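VP4 protein (PDB 3P06) is a birnavirus serine protease that probably cleaves the viral polyprotein into its final products, captured here as an intramolecular acyl-enzyme. Local coordinates at residues L11-M16 against I151-N156; I76-V81 against P96-N101; A106-D111 against V164-L169; F120-G125 against L143-P148; L136-K141 against A155-A160. All coordinates share one frame; numbering follows the deposited sequence.

Contact 1: L11-M16 against I151-N156; sequences LLPVLM and IGLAAN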
# COMPACT_ATOMS: atom_id res chain seq x y z
N LEU A 11 -2.60 -0.35 -4.40
CA LEU A 11 -3.30 -0.07 -3.18
C LEU A 11 -2.94 -1.11 -2.08
O LEU A 11 -2.74 -2.27 -2.36
CB LEU A 11 -4.81 -0.18 -3.43
CG LEU A 11 -5.34 1.10 -4.12
CD1 LEU A 11 -6.74 0.82 -4.55
CD2 LEU A 11 -5.28 2.27 -3.16
N LEU A 12 -2.93 -0.68 -0.84
CA LEU A 12 -2.71 -1.62 0.27
C LEU A 12 -3.63 -1.22 1.43
O LEU A 12 -3.78 -0.04 1.74
CB LEU A 12 -1.21 -1.64 0.72
CG LEU A 12 -0.69 -0.29 1.25
CD1 LEU A 12 -0.35 -0.44 2.73
CD2 LEU A 12 0.60 0.22 0.48
N PRO A 13 -4.24 -2.21 2.07
CA PRO A 13 -5.11 -1.93 3.22
C PRO A 13 -4.32 -1.65 4.51
O PRO A 13 -3.24 -2.19 4.70
CB PRO A 13 -5.95 -3.23 3.35
CG PRO A 13 -5.02 -4.30 2.92
CD PRO A 13 -4.19 -3.65 1.76
N VAL A 14 -4.85 -0.76 5.35
CA VAL A 14 -4.29 -0.53 6.68
C VAL A 14 -5.39 -0.58 7.71
O VAL A 14 -6.55 -0.35 7.40
CB VAL A 14 -3.52 0.85 6.81
CG1 VAL A 14 -2.39 0.86 5.85
CG2 VAL A 14 -4.53 2.09 6.58
N LEU A 15 -5.02 -0.88 8.94
CA LEU A 15 -5.94 -0.88 10.07
C LEU A 15 -5.53 0.17 11.10
O LEU A 15 -4.34 0.40 11.25
CB LEU A 15 -5.93 -2.25 10.74
CG LEU A 15 -6.32 -3.43 9.83
CD1 LEU A 15 -6.23 -4.70 10.73
CD2 LEU A 15 -7.72 -3.29 9.28
N MSE A 16 -6.50 0.79 11.78
CA MSE A 16 -6.28 1.88 12.72
C MSE A 16 -7.04 1.59 13.97
O MSE A 16 -8.22 1.19 13.90
CB MSE A 16 -6.71 3.24 12.17
CG MSE A 16 -5.73 3.73 11.11
SE MSE A 16 -6.39 5.02 9.75
CE MSE A 16 -7.77 3.86 8.94
N ILE A 151 -13.53 -4.44 -3.45
CA ILE A 151 -12.37 -4.69 -4.29
C ILE A 151 -11.67 -5.96 -3.77
O ILE A 151 -11.74 -6.25 -2.60
CB ILE A 151 -11.42 -3.47 -4.30
CG1 ILE A 151 -10.20 -3.65 -5.22
CG2 ILE A 151 -10.93 -3.12 -2.79
CD1 ILE A 151 -9.37 -2.25 -5.44
N GLY A 152 -11.06 -6.73 -4.65
CA GLY A 152 -10.27 -7.92 -4.25
C GLY A 152 -8.98 -7.61 -3.45
O GLY A 152 -8.37 -6.53 -3.56
N LEU A 153 -8.52 -8.61 -2.70
CA LEU A 153 -7.28 -8.43 -1.96
C LEU A 153 -6.38 -9.62 -2.28
O LEU A 153 -6.86 -10.75 -2.24
CB LEU A 153 -7.60 -8.46 -0.48
CG LEU A 153 -6.35 -8.42 0.43
CD1 LEU A 153 -5.56 -7.10 0.35
CD2 LEU A 153 -6.70 -8.69 1.91
N ALA A 154 -5.10 -9.36 -2.57
CA ALA A 154 -4.10 -10.40 -2.76
C ALA A 154 -3.25 -10.43 -1.52
O ALA A 154 -2.91 -9.37 -0.96
CB ALA A 154 -3.22 -10.13 -3.96
N ALA A 155 -2.90 -11.65 -1.07
CA ALA A 155 -2.08 -11.80 0.18
C ALA A 155 -1.59 -13.22 0.19
O ALA A 155 -2.12 -14.04 -0.56
CB ALA A 155 -2.95 -11.56 1.51
N ASN A 156 -0.63 -13.52 1.07
CA ASN A 156 -0.19 -14.89 1.24
C ASN A 156 -1.15 -15.57 2.24
O ASN A 156 -0.79 -15.84 3.38
CB ASN A 156 1.25 -14.92 1.73
CG ASN A 156 1.80 -16.36 1.81
OD1 ASN A 156 1.06 -17.34 1.59
ND2 ASN A 156 3.10 -16.47 2.08
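Leu153 reaches across to Pro13 by its CD1 methyl. From CB the chain leaves with CG anti to the backbone N (chi1 174°), which carries it over to Pro13 although the CB itself is not aimed there. CB and CG stay short of the proline, with Leu153 CG still 5.0 Å from Pro13 CG. At the fork the two methyls part. Leu153 CD1 meets the proline ring, 3.8 Å from Pro13 CG and 4.0 Å from Pro13 CD, so it rests against the side of the ring where it closes back on the backbone N. Leu153 CD2 turns the other way, to 3.9 Å from Ala138 O.

A second pair lies two residues back on each segment. Leu11 CD1 and Ile151 CD1 meet methyl to methyl at 4.1 Å. The Ile151 chain gets there fully extended, with CG1 anti to the backbone N (chi1 -177°). No hydrogen bond crosses between the segments, and all four residues are buried.

Strand 9-18 belongs to the mixed sheet and strand 153-155 to the small parallel one. Met122, on strand 122-123, touches all four of these side chains, and helix 138-149 adds Lys141, predicted to be an active-site residue, and Val145 against Pro13.

Contact 2: I76-V81 against P96-N101; sequences ITVLPV and PQLAFN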
# COMPACT_ATOMS: atom_id res chain seq x y z
N ILE A 76 9.35 5.09 -4.79
CA ILE A 76 7.99 4.70 -4.42
C ILE A 76 7.67 5.63 -3.25
O ILE A 76 8.53 5.85 -2.39
CB ILE A 76 7.88 3.24 -3.93
CG1 ILE A 76 8.19 2.20 -5.02
CG2 ILE A 76 6.44 2.97 -3.26
CD1 ILE A 76 7.07 2.01 -6.08
N THR A 77 6.49 6.24 -3.24
CA THR A 77 6.04 7.02 -2.09
C THR A 77 4.80 6.31 -1.61
O THR A 77 3.96 6.00 -2.45
CB THR A 77 5.69 8.44 -2.52
OG1 THR A 77 6.87 9.02 -3.09
CG2 THR A 77 5.19 9.35 -1.26
N VAL A 78 4.70 6.03 -0.29
CA VAL A 78 3.53 5.38 0.27
C VAL A 78 2.68 6.49 0.85
O VAL A 78 3.16 7.23 1.74
CB VAL A 78 3.99 4.33 1.33
CG1 VAL A 78 2.87 3.50 1.76
CG2 VAL A 78 4.99 3.33 0.60
N LEU A 79 1.46 6.66 0.34
CA LEU A 79 0.64 7.82 0.78
C LEU A 79 -0.70 7.28 1.18
O LEU A 79 -1.20 6.36 0.58
CB LEU A 79 0.45 8.82 -0.41
CG LEU A 79 1.67 9.66 -0.80
CD1 LEU A 79 1.37 10.47 -2.08
CD2 LEU A 79 2.06 10.65 0.34
N PRO A 80 -1.30 7.87 2.20
CA PRO A 80 -2.68 7.53 2.45
C PRO A 80 -3.62 7.99 1.31
O PRO A 80 -3.41 9.06 0.75
CB PRO A 80 -3.04 8.36 3.67
CG PRO A 80 -2.10 9.53 3.68
CD PRO A 80 -0.80 9.00 3.01
N VAL A 81 -4.71 7.26 1.05
CA VAL A 81 -5.65 7.68 0.00
C VAL A 81 -7.04 7.48 0.52
O VAL A 81 -7.32 6.50 1.26
CB VAL A 81 -5.44 6.90 -1.32
CG1 VAL A 81 -4.00 7.07 -1.83
CG2 VAL A 81 -5.76 5.42 -1.18
N PRO A 96 -2.40 9.69 8.80
CA PRO A 96 -1.90 8.92 9.96
C PRO A 96 -0.44 8.45 9.76
O PRO A 96 0.09 8.30 8.64
CB PRO A 96 -2.82 7.71 9.98
CG PRO A 96 -3.13 7.46 8.51
CD PRO A 96 -3.24 8.87 7.88
N GLN A 97 0.22 8.20 10.87
CA GLN A 97 1.59 7.65 10.86
C GLN A 97 1.52 6.25 10.30
O GLN A 97 0.59 5.46 10.62
CB GLN A 97 2.16 7.68 12.28
CG GLN A 97 3.58 7.10 12.33
CD GLN A 97 4.20 7.07 13.74
OE1 GLN A 97 3.62 7.54 14.70
NE2 GLN A 97 5.40 6.54 13.84
N LEU A 98 2.44 5.94 9.38
CA LEU A 98 2.48 4.63 8.80
C LEU A 98 3.42 3.73 9.60
O LEU A 98 4.54 4.11 9.89
CB LEU A 98 3.06 4.72 7.38
CG LEU A 98 3.20 3.38 6.67
CD1 LEU A 98 1.77 2.76 6.27
CD2 LEU A 98 4.02 3.62 5.45
N ALA A 99 2.96 2.54 9.94
CA ALA A 99 3.71 1.61 10.80
C ALA A 99 3.77 0.24 10.18
O ALA A 99 2.87 -0.14 9.45
CB ALA A 99 3.06 1.53 12.22
N PHE A 100 4.86 -0.49 10.47
CA PHE A 100 5.06 -1.91 10.13
C PHE A 100 5.37 -2.11 8.65
O PHE A 100 5.70 -1.14 7.97
CB PHE A 100 3.88 -2.74 10.63
CG PHE A 100 3.35 -2.30 12.01
CD1 PHE A 100 4.17 -1.63 12.93
CD2 PHE A 100 2.04 -2.54 12.36
CE1 PHE A 100 3.66 -1.19 14.22
CE2 PHE A 100 1.52 -2.14 13.61
CZ PHE A 100 2.33 -1.45 14.55
N ASN A 101 5.29 -3.32 8.14
CA ASN A 101 5.96 -3.60 6.89
C ASN A 101 5.03 -4.29 5.88
O ASN A 101 5.48 -4.75 4.82
CB ASN A 101 7.25 -4.43 7.14
CG ASN A 101 8.40 -3.55 7.61
OD1 ASN A 101 8.39 -3.12 8.76
ND2 ASN A 101 9.39 -3.24 6.71
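Leu98, whose side chain packs on Val78, has both polar backbone atoms gripped from outside: its N donates to Asn43 OD1 and its O accepts from Ser59 OG. The same Ser59 hydroxyl also receives Gln97 NE2, while Asn43 ND2 holds Pro96 O, so two side chains pin residues 96-98 in place.

The contact belongs to the mixed seven-stranded sheet. Strand 98-99 lies at one edge, and strand 75-81 is four places away in the strand order, so these are not paired neighbours, and no hydrogen bond joins the segments. They run in roughly opposite directions, with the CA atoms of Val78 and Leu98 8.6 Å apart and those of Pro80 and Pro96 7.7 Å apart. That side chains from the two segments meet at all, with their strands so far apart in the order, implies that the sheet curls strongly and packs one face against itself.

Leu98 carries the first pair. With CG anti to the backbone N (chi1 178°), the side chain extends toward Val78 and meets it at about a right angle, Leu98 CD2 coming to 3.9 Å from Val78 CG1 and 4.2 Å from Val78 CB. One leucine methyl thus rests on one branch of the valine and on the carbon it springs from. Phe27, on strand 21-31, touches both Val78 and Pro80. The side chain of Leu98 is about 7 Å from that of Ser102, the predicted nucleophile, a few residues further along. Beside the first pair the two proline rings meet, Pro80 CB lying 4.2 Å from Pro96 CD.

Contact 3: A106-D111 against V164-L169; sequences AACAAD and VTLEQL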
# COMPACT_ATOMS: atom_id res chain seq x y z
N ALA A 106 2.88 -4.41 -1.92
CA ALA A 106 2.34 -3.39 -2.82
C ALA A 106 3.47 -2.52 -3.49
O ALA A 106 3.44 -2.24 -4.69
CB ALA A 106 1.34 -2.46 -2.06
N ALA A 107 4.43 -2.10 -2.68
CA ALA A 107 5.54 -1.26 -3.14
C ALA A 107 6.39 -2.05 -4.15
O ALA A 107 6.84 -1.47 -5.16
CB ALA A 107 6.40 -0.85 -1.98
N CYS A 108 6.63 -3.33 -3.90
CA CYS A 108 7.35 -4.16 -4.92
C CYS A 108 6.53 -4.31 -6.20
O CYS A 108 7.08 -4.30 -7.32
CB CYS A 108 7.66 -5.56 -4.38
SG CYS A 108 8.91 -5.49 -3.06
N ALA A 109 5.24 -4.58 -6.05
CA ALA A 109 4.37 -4.72 -7.21
C ALA A 109 4.24 -3.38 -7.96
O ALA A 109 4.26 -3.38 -9.19
CB ALA A 109 3.01 -5.30 -6.84
N ALA A 110 4.18 -2.24 -7.26
CA ALA A 110 4.07 -0.92 -7.89
C ALA A 110 5.39 -0.63 -8.64
O ALA A 110 5.37 -0.02 -9.75
CB ALA A 110 3.84 0.15 -6.90
N ASP A 111 6.52 -1.04 -8.05
CA ASP A 111 7.83 -0.77 -8.73
C ASP A 111 8.01 -1.42 -10.13
O ASP A 111 8.63 -0.84 -11.05
CB ASP A 111 9.01 -1.16 -7.87
CG ASP A 111 10.33 -0.57 -8.41
OD1 ASP A 111 10.44 0.69 -8.48
OD2 ASP A 111 11.24 -1.35 -8.79
N VAL A 164 2.33 -16.24 -3.22
CA VAL A 164 3.40 -16.59 -2.33
C VAL A 164 4.71 -15.91 -2.74
O VAL A 164 5.47 -15.46 -1.89
CB VAL A 164 3.53 -18.13 -2.21
CG1 VAL A 164 4.67 -18.48 -1.25
CG2 VAL A 164 2.21 -18.71 -1.66
N THR A 165 4.98 -15.83 -4.03
CA THR A 165 6.26 -15.28 -4.50
C THR A 165 6.03 -13.89 -5.16
O THR A 165 4.96 -13.60 -5.62
CB THR A 165 7.01 -16.21 -5.52
OG1 THR A 165 6.29 -16.23 -6.75
CG2 THR A 165 7.17 -17.68 -5.01
N LEU A 166 7.07 -13.07 -5.18
CA LEU A 166 7.00 -11.77 -5.86
C LEU A 166 6.68 -12.02 -7.35
O LEU A 166 5.87 -11.28 -7.95
CB LEU A 166 8.33 -11.02 -5.70
CG LEU A 166 8.57 -10.28 -4.39
CD1 LEU A 166 9.75 -9.34 -4.64
CD2 LEU A 166 7.31 -9.50 -3.99
N GLU A 167 7.24 -13.08 -7.94
CA GLU A 167 6.88 -13.44 -9.31
C GLU A 167 5.36 -13.69 -9.51
O GLU A 167 4.76 -13.18 -10.48
CB GLU A 167 7.73 -14.60 -9.86
CG GLU A 167 7.56 -14.81 -11.36
CD GLU A 167 7.48 -13.46 -12.15
OE1 GLU A 167 8.35 -12.54 -11.97
OE2 GLU A 167 6.52 -13.32 -12.96
N GLN A 168 4.74 -14.42 -8.59
CA GLN A 168 3.26 -14.61 -8.66
C GLN A 168 2.48 -13.31 -8.49
O GLN A 168 1.48 -13.09 -9.17
CB GLN A 168 2.74 -15.58 -7.64
CG GLN A 168 3.09 -17.01 -7.95
CD GLN A 168 3.05 -17.85 -6.70
OE1 GLN A 168 2.72 -17.34 -5.60
NE2 GLN A 168 3.37 -19.10 -6.83
N LEU A 169 2.93 -12.46 -7.57
CA LEU A 169 2.25 -11.21 -7.31
C LEU A 169 2.32 -10.33 -8.58
O LEU A 169 1.32 -9.70 -8.96
CB LEU A 169 2.92 -10.52 -6.12
CG LEU A 169 2.44 -9.10 -5.81
CD1 LEU A 169 0.98 -9.05 -5.49
CD2 LEU A 169 3.24 -8.52 -4.69
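Two apolar pairs join residues 106-111 to 164-169. Ala109 presents its CB to Leu169, 3.9 Å from Leu169 CD2 and 4.0 Å from Leu169 CG, so the alanine methyl sits against the leucine's branch point as well as one of its arms. Leu169 gets there with CG anti to the backbone N (chi1 173°). One turn earlier, Leu166 swings its end round so that CD2 approaches Cys108 CB at 4.0 Å; here the cysteine's carbon does the touching. All four residues are buried.

Hydrogen bonds serve the start of helix 166-173, where Thr165 is the N-cap and forms a capping box with Gln168. Gln168 N donates to Thr165 OG1 (3.0 Å). In return the Gln168 amide folds back, and its OE1 takes two donors: Val164 N at 2.7 Å, arriving almost end-on to the C=O, and Thr165 N at 3.1 Å, which comes from well above the carbonyl plane. Two grips on one oxygen should hold the amide group's orientation.

Helix 104-111 also packs on strand 9-18, where Ala106, Ala109 and Ala110 touch Val10, and its last residue, Asp111, accepts from Lys73 N and Gly74 N.

Contact 4: F120-G125 against L143-P148; sequences FLMVTG and LLVAKP. With SO4 (sulfate ion), chain B.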
# COMPACT_ATOMS: atom_id res chain seq x y z
N PHE A 120 -7.04 -3.07 -10.19
CA PHE A 120 -8.19 -3.04 -9.32
C PHE A 120 -8.03 -4.21 -8.37
O PHE A 120 -8.69 -5.23 -8.53
CB PHE A 120 -9.45 -3.15 -10.15
CG PHE A 120 -10.71 -3.04 -9.37
CD1 PHE A 120 -11.03 -1.88 -8.70
CD2 PHE A 120 -11.62 -4.12 -9.33
CE1 PHE A 120 -12.22 -1.78 -7.95
CE2 PHE A 120 -12.82 -4.01 -8.55
CZ PHE A 120 -13.11 -2.84 -7.91
N LEU A 121 -7.13 -4.05 -7.40
CA LEU A 121 -6.80 -5.13 -6.52
C LEU A 121 -5.94 -4.53 -5.43
O LEU A 121 -5.03 -3.75 -5.71
CB LEU A 121 -5.97 -6.16 -7.29
CG LEU A 121 -5.60 -7.44 -6.52
CD1 LEU A 121 -6.78 -8.33 -6.37
CD2 LEU A 121 -4.46 -8.23 -7.18
N MSE A 122 -6.19 -4.89 -4.19
CA MSE A 122 -5.36 -4.37 -3.11
C MSE A 122 -4.37 -5.46 -2.77
O MSE A 122 -4.65 -6.67 -2.99
CB MSE A 122 -6.22 -4.07 -1.88
CG MSE A 122 -7.27 -2.98 -2.17
SE MSE A 122 -8.14 -2.54 -0.42
CE MSE A 122 -6.82 -1.19 0.04
N VAL A 123 -3.23 -5.07 -2.22
CA VAL A 123 -2.23 -6.09 -1.93
C VAL A 123 -1.68 -5.93 -0.51
O VAL A 123 -1.41 -4.82 -0.10
CB VAL A 123 -1.10 -5.99 -3.00
CG1 VAL A 123 0.10 -6.86 -2.61
CG2 VAL A 123 -1.66 -6.37 -4.45
N THR A 124 -1.52 -6.99 0.26
CA THR A 124 -0.92 -6.84 1.61
C THR A 124 0.15 -7.90 1.81
O THR A 124 -0.03 -9.07 1.40
CB THR A 124 -2.03 -6.91 2.79
OG1 THR A 124 -1.46 -6.53 4.06
CG2 THR A 124 -2.57 -8.31 2.96
N GLY A 125 1.22 -7.53 2.53
CA GLY A 125 2.18 -8.49 3.03
C GLY A 125 3.59 -7.90 3.08
O GLY A 125 3.89 -6.96 2.36
N LEU A 143 -12.29 -7.84 6.06
CA LEU A 143 -13.51 -7.40 6.74
C LEU A 143 -13.66 -5.92 6.83
O LEU A 143 -14.77 -5.40 6.75
CB LEU A 143 -13.55 -7.93 8.22
CG LEU A 143 -13.90 -9.37 8.38
CD1 LEU A 143 -13.54 -9.83 9.82
CD2 LEU A 143 -15.36 -9.54 8.14
N LEU A 144 -12.56 -5.22 7.07
CA LEU A 144 -12.65 -3.80 7.39
C LEU A 144 -12.27 -2.92 6.23
O LEU A 144 -12.51 -1.72 6.29
CB LEU A 144 -11.72 -3.45 8.57
CG LEU A 144 -12.17 -4.13 9.91
CD1 LEU A 144 -11.07 -4.06 10.99
CD2 LEU A 144 -13.54 -3.61 10.40
N VAL A 145 -11.65 -3.47 5.19
CA VAL A 145 -11.28 -2.60 4.09
C VAL A 145 -11.78 -3.08 2.75
O VAL A 145 -12.53 -2.35 2.06
CB VAL A 145 -9.71 -2.40 3.99
CG1 VAL A 145 -9.38 -1.42 2.86
CG2 VAL A 145 -9.14 -1.89 5.30
N ALA A 146 -11.32 -4.27 2.33
CA ALA A 146 -11.51 -4.65 0.93
C ALA A 146 -12.94 -5.04 0.59
O ALA A 146 -13.48 -4.64 -0.48
CB ALA A 146 -10.51 -5.79 0.55
N LYS A 147 -13.53 -5.88 1.44
CA LYS A 147 -14.95 -6.25 1.21
C LYS A 147 -15.92 -5.08 1.26
O LYS A 147 -16.69 -4.92 0.36
CB LYS A 147 -15.47 -7.39 2.09
CG LYS A 147 -14.75 -8.73 1.94
CD LYS A 147 -15.13 -9.43 0.69
CE LYS A 147 -14.41 -10.76 0.69
NZ LYS A 147 -14.66 -11.36 -0.60
N PRO A 148 -15.84 -4.22 2.29
CA PRO A 148 -16.74 -3.05 2.19
C PRO A 148 -16.45 -2.08 1.03
O PRO A 148 -17.38 -1.38 0.58
CB PRO A 148 -16.62 -2.35 3.59
CG PRO A 148 -15.39 -2.98 4.28
CD PRO A 148 -15.12 -4.33 3.58
S SO4 B . -0.63 -8.74 6.79
O1 SO4 B . 0.11 -8.82 5.56
O2 SO4 B . -2.02 -9.08 6.49
O3 SO4 B . -0.05 -9.71 7.69
O4 SO4 B . -0.57 -7.48 7.49
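A beta-alpha-beta crossover runs from strand 122-123 through helix 138-149 to the parallel strand 153-155, and here the helix lies against the first of its strands. Met122, a selenomethionine, carries the contact alone from the strand side. Met122 SE lies 3.7 Å from Val145 CG1 and 4.1 Å from Ala146 CB, and the terminal CE of Met122 follows the same valine methyl, 3.8 Å from Val145 CG1. The bend at chi3 (88°) turns CE off the line of the chain, so SE and CE both rest on CG1 while the two side chains cross at about a right angle.

The helix is irregular here. Ala146 N bonds back to Lys141 O, a wider pi-type turn, and Val145 and Ala146 on that turn both aim CB at the strand. Met122 is thus buried between this helix and strand 9-18 of the mixed sheet.

Two residues further along the chain, Thr124 lies near the predicted active site. Thr124 OG1 is hydrogen-bonded to Lys141 NZ, and the threonine side chain also touches Ser102. A sulfate, probably from the crystallisation liquor, lies beside it, with O1 3.2 Å from Thr124 OG1 and 3.3 Å from Gly125 CA.

Contact 5: L136-K141 against A155-A160; sequences LLAVQK and ANSDRA. With SO4 (sulfate ion), chain B.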
# COMPACT_ATOMS: atom_id res chain seq x y z
N LEU A 136 -0.63 -12.38 8.50
CA LEU A 136 -1.30 -12.40 9.80
C LEU A 136 -2.75 -11.85 9.73
O LEU A 136 -3.64 -12.42 10.33
CB LEU A 136 -0.50 -11.61 10.84
CG LEU A 136 0.71 -12.40 11.43
CD1 LEU A 136 1.64 -11.47 12.20
CD2 LEU A 136 0.25 -13.55 12.34
N LEU A 137 -2.94 -10.73 9.01
CA LEU A 137 -4.15 -9.93 9.20
C LEU A 137 -4.99 -9.83 7.96
O LEU A 137 -5.77 -8.90 7.86
CB LEU A 137 -3.77 -8.51 9.66
CG LEU A 137 -3.12 -8.48 11.06
CD1 LEU A 137 -2.43 -7.14 11.25
CD2 LEU A 137 -4.25 -8.72 12.07
N ALA A 138 -4.83 -10.75 7.00
CA ALA A 138 -5.65 -10.64 5.76
C ALA A 138 -7.16 -10.69 6.03
O ALA A 138 -7.95 -9.98 5.41
CB ALA A 138 -5.28 -11.72 4.78
N VAL A 139 -7.57 -11.56 6.95
CA VAL A 139 -8.97 -11.70 7.23
C VAL A 139 -9.59 -10.38 7.76
O VAL A 139 -10.57 -9.94 7.22
CB VAL A 139 -9.23 -12.87 8.17
CG1 VAL A 139 -10.63 -12.77 8.78
CG2 VAL A 139 -9.09 -14.14 7.34
N GLN A 140 -8.95 -9.74 8.74
CA GLN A 140 -9.34 -8.42 9.24
C GLN A 140 -9.30 -7.31 8.16
O GLN A 140 -10.16 -6.42 8.19
CB GLN A 140 -8.49 -8.00 10.43
CG GLN A 140 -8.57 -8.92 11.59
CD GLN A 140 -9.62 -8.49 12.57
OE1 GLN A 140 -10.70 -7.99 12.19
NE2 GLN A 140 -9.33 -8.69 13.87
N LYS A 141 -8.33 -7.39 7.23
CA LYS A 141 -8.24 -6.40 6.12
C LYS A 141 -9.35 -6.64 5.11
O LYS A 141 -9.89 -5.70 4.52
CB LYS A 141 -6.83 -6.31 5.51
CG LYS A 141 -5.86 -5.73 6.57
CD LYS A 141 -4.41 -6.11 6.35
CE LYS A 141 -3.55 -5.13 7.17
NZ LYS A 141 -2.22 -5.61 6.75
N ALA A 155 -2.90 -11.65 -1.07
CA ALA A 155 -2.08 -11.80 0.18
C ALA A 155 -1.59 -13.22 0.19
O ALA A 155 -2.12 -14.04 -0.56
CB ALA A 155 -2.95 -11.56 1.51
N ASN A 156 -0.63 -13.52 1.07
CA ASN A 156 -0.19 -14.89 1.24
C ASN A 156 -1.15 -15.57 2.24
O ASN A 156 -0.79 -15.84 3.38
CB ASN A 156 1.25 -14.92 1.73
CG ASN A 156 1.80 -16.36 1.81
OD1 ASN A 156 1.06 -17.34 1.59
ND2 ASN A 156 3.10 -16.47 2.08
N SER A 157 -2.36 -15.83 1.79
CA SER A 157 -3.39 -16.34 2.63
C SER A 157 -4.49 -16.94 1.77
O SER A 157 -4.87 -16.39 0.73
CB SER A 157 -4.00 -15.24 3.48
OG SER A 157 -5.34 -15.56 3.84
N ASP A 158 -5.06 -18.04 2.22
CA ASP A 158 -6.03 -18.66 1.35
C ASP A 158 -7.40 -17.97 1.59
O ASP A 158 -8.36 -18.33 0.98
CB ASP A 158 -5.98 -20.21 1.39
CG ASP A 158 -6.11 -20.73 2.76
OD1 ASP A 158 -6.64 -19.93 3.57
OD2 ASP A 158 -5.71 -21.87 3.06
N ARG A 159 -7.49 -16.93 2.43
CA ARG A 159 -8.75 -16.19 2.45
C ARG A 159 -8.66 -14.88 1.62
O ARG A 159 -9.47 -13.98 1.76
CB ARG A 159 -9.29 -16.01 3.87
CG ARG A 159 -10.13 -17.33 4.34
CD ARG A 159 -10.96 -17.07 5.51
NE ARG A 159 -10.18 -17.19 6.73
CZ ARG A 159 -10.71 -17.16 7.95
NH1 ARG A 159 -12.02 -16.98 8.11
NH2 ARG A 159 -9.92 -17.27 9.02
N ALA A 160 -7.64 -14.83 0.75
CA ALA A 160 -7.43 -13.72 -0.15
C ALA A 160 -7.24 -14.31 -1.55
O ALA A 160 -7.38 -15.54 -1.75
CB ALA A 160 -6.19 -12.96 0.28
S SO4 B . -0.63 -8.74 6.79
O1 SO4 B . 0.11 -8.82 5.56
O2 SO4 B . -2.02 -9.08 6.49
O3 SO4 B . -0.05 -9.71 7.69
O4 SO4 B . -0.57 -7.48 7.49
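Val139 stands with CG1 anti to the backbone N (chi1 164°), which puts CG2 toward Arg159, and the arginine bends at chi3 (-83°) to bring its guanidinium across that methyl. Val139 CG2 sits over one face of the guanidinium, off-centre toward the rim, 3.3 Å from Arg159 NE and 3.5 Å from Arg159 CZ. Deeper in, Ala138 CB rests on Ala155 CB and Ser157 OG, each at 4.0 Å.

The loop 156-160 beside the helix is shaped by turns. Arg159 N donates to Ser157 OG at 2.9 Å, an ST turn, and a type I beta turn runs from Ser157 to Ala160. Leu137 is the N-cap of helix 138-149, and a sulfate lies at this helix start. Leu136 N reaches its O3 at 2.8 Å, and Leu137 N reaches its O2 at 3.1 Å. The long, extended Lys141 side chain comes from one turn further on to put NZ 2.6 Å from sulfate O4. Backbone N-H groups at a helix start, together with this lysine, would be expected to suit an anion. Lys141 is a predicted active-site residue and touches Ser102, the predicted nucleophile. From the next helix residue, Gln142 NE2 hydrogen-bonds to Arg159 O.

Overall arrangement
Starting from the N terminus, strand 9-18 opens contact 1, which closes at residues 151-156 and joins the mixed sheet to the small parallel one. Within that span contact 2 closes a loop through strands 83-84 and 88-92 of the antiparallel sheet, back to the mixed sheet's edge strand 98-99. Contact 3 opens next on helix 104-111 and closes beyond contact 1, so the two cross; it ties this helix to helix 166-173. Contacts 4 and 5 both lie within the loop of contact 3 and cross each other, sharing helix 138-149 and the sulfate. Contact 4 falls within contact 1, their centres about 3 Å apart, while contact 5 ends on the same residues 155-156 as contact 1.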